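Local structure of restriction endonuclease S subunits (Thermoanaerobacter tengcongensis, 3OKG) at residues A[235-240]-A[320-325]. The protein probably serves as the DNA-recognising specificity subunit of a type I restriction-modification system, in which it joins M polypeptides to form the methyltransferase. Numbering follows the deposited sequence.
Sequences EVCDII and DSLERF
Val236 meets two successive residues of segment 320-325 with its two methyl branches. Val236 CG1 lies 3.4 Å from Ser321 OG, a van der Waals contact between a methyl and a hydroxyl oxygen, while Val236 CG2 packs against Leu322 CD2 at 4.0 Å. The Val236 and Leu322 side chains cross at about a right angle, and this methyl pair is their closest approach. With CG anti to the backbone N (chi1 171°) and chi2 at 68°, Leu322 brings CD2 to the other segment; there it also lies 3.6 Å from Val236 O and, more loosely, 4.3 Å from Cys237 CB. The contact sits in the second of the chain's two target recognition domains, where antiparallel strands 237-241 and 313-318 pair at one side of a sheet. Backbone hydrogen bonding of Val236 with Arg319 carries that pairing up to the turn, and a salt bridge joins Asp238 OD1 to Arg319 NE. Beyond the first shell, Leu362 of strand 359-362 touches Val236, Ser321 and Leu322 alike. Gln368, on the long helix 365-388, receives a hydrogen bond from Glu323 N and gives one to Ser321 O, tying the backbone on both sides of Leu322 to that helix.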
# COMPACT_ATOMS: atom_id res chain seq x y z
N GLU A 235 36.93 -22.87 -5.54
CA GLU A 235 37.85 -22.74 -6.67
C GLU A 235 37.87 -21.38 -7.32
O GLU A 235 38.86 -20.99 -7.94
CB GLU A 235 37.47 -23.73 -7.79
CG GLU A 235 37.46 -25.18 -7.41
CD GLU A 235 37.19 -26.05 -8.62
OE1 GLU A 235 38.05 -26.07 -9.53
OE2 GLU A 235 36.11 -26.68 -8.66
N VAL A 236 36.73 -20.68 -7.27
CA VAL A 236 36.59 -19.43 -8.01
C VAL A 236 36.25 -18.24 -7.07
O VAL A 236 35.84 -17.17 -7.52
CB VAL A 236 35.52 -19.62 -9.11
CG1 VAL A 236 35.99 -20.71 -10.11
CG2 VAL A 236 34.21 -20.08 -8.47
N CYS A 237 36.46 -18.44 -5.77
CA CYS A 237 36.05 -17.45 -4.77
C CYS A 237 36.93 -17.56 -3.52
O CYS A 237 37.16 -18.66 -3.00
CB CYS A 237 34.58 -17.67 -4.42
SG CYS A 237 33.77 -16.26 -3.63
N ASP A 238 37.45 -16.42 -3.06
CA ASP A 238 38.14 -16.38 -1.76
C ASP A 238 37.08 -16.31 -0.68
O ASP A 238 36.15 -15.49 -0.77
CB ASP A 238 39.05 -15.16 -1.66
CG ASP A 238 40.16 -15.17 -2.69
OD1 ASP A 238 40.60 -16.26 -3.07
OD2 ASP A 238 40.58 -14.08 -3.12
N ILE A 239 37.20 -17.16 0.33
CA ILE A 239 36.24 -17.19 1.42
C ILE A 239 36.93 -16.82 2.74
O ILE A 239 37.94 -17.41 3.09
CB ILE A 239 35.58 -18.56 1.54
CG1 ILE A 239 34.89 -18.93 0.22
CG2 ILE A 239 34.57 -18.57 2.66
CD1 ILE A 239 34.13 -20.22 0.29
N ILE A 240 36.34 -15.87 3.44
CA ILE A 240 36.92 -15.28 4.65
C ILE A 240 35.87 -15.39 5.77
O ILE A 240 34.82 -14.76 5.68
CB ILE A 240 37.18 -13.78 4.40
CG1 ILE A 240 38.16 -13.58 3.23
CG2 ILE A 240 37.66 -13.07 5.65
CD1 ILE A 240 37.49 -13.31 1.88
N ASP A 320 38.72 -14.00 -10.81
CA ASP A 320 38.43 -13.39 -12.11
C ASP A 320 37.40 -14.17 -12.93
O ASP A 320 36.71 -13.57 -13.74
CB ASP A 320 39.71 -13.20 -12.93
CG ASP A 320 40.73 -12.32 -12.23
OD1 ASP A 320 40.31 -11.43 -11.46
OD2 ASP A 320 41.94 -12.54 -12.44
N SER A 321 37.29 -15.47 -12.74
CA SER A 321 36.38 -16.25 -13.59
C SER A 321 34.92 -16.22 -13.11
O SER A 321 34.08 -16.89 -13.69
CB SER A 321 36.83 -17.71 -13.69
OG SER A 321 36.67 -18.36 -12.44
N LEU A 322 34.64 -15.46 -12.05
CA LEU A 322 33.30 -15.44 -11.45
C LEU A 322 32.81 -14.00 -11.27
O LEU A 322 33.48 -13.19 -10.63
CB LEU A 322 33.29 -16.17 -10.10
CG LEU A 322 32.02 -16.06 -9.24
CD1 LEU A 322 30.85 -16.81 -9.90
CD2 LEU A 322 32.26 -16.64 -7.85
N GLU A 323 31.65 -13.70 -11.87
CA GLU A 323 31.00 -12.40 -11.74
C GLU A 323 30.33 -12.28 -10.38
O GLU A 323 29.65 -13.21 -9.93
CB GLU A 323 29.94 -12.23 -12.83
CG GLU A 323 30.50 -11.89 -14.20
CD GLU A 323 31.09 -10.48 -14.25
OE1 GLU A 323 30.72 -9.65 -13.40
OE2 GLU A 323 31.91 -10.21 -15.15
N ARG A 324 30.51 -11.13 -9.74
CA ARG A 324 29.91 -10.87 -8.45
C ARG A 324 28.42 -11.16 -8.47
O ARG A 324 27.86 -11.83 -7.59
CB ARG A 324 30.09 -9.38 -8.12
CG ARG A 324 29.29 -8.94 -6.93
CD ARG A 324 29.94 -7.76 -6.26
NE ARG A 324 29.49 -6.47 -6.76
CZ ARG A 324 30.05 -5.82 -7.77
NH1 ARG A 324 31.10 -6.36 -8.40
NH2 ARG A 324 29.58 -4.64 -8.15
N PHE A 325 27.76 -10.63 -9.49
CA PHE A 325 26.31 -10.75 -9.54
C PHE A 325 25.79 -12.13 -9.93
O PHE A 325 24.66 -12.49 -9.58
CB PHE A 325 25.73 -9.63 -10.40
CG PHE A 325 25.85 -8.28 -9.72
CD1 PHE A 325 25.28 -8.08 -8.48
CD2 PHE A 325 26.57 -7.25 -10.31
CE1 PHE A 325 25.40 -6.84 -7.82
CE2 PHE A 325 26.69 -6.02 -9.67
CZ PHE A 325 26.11 -5.82 -8.42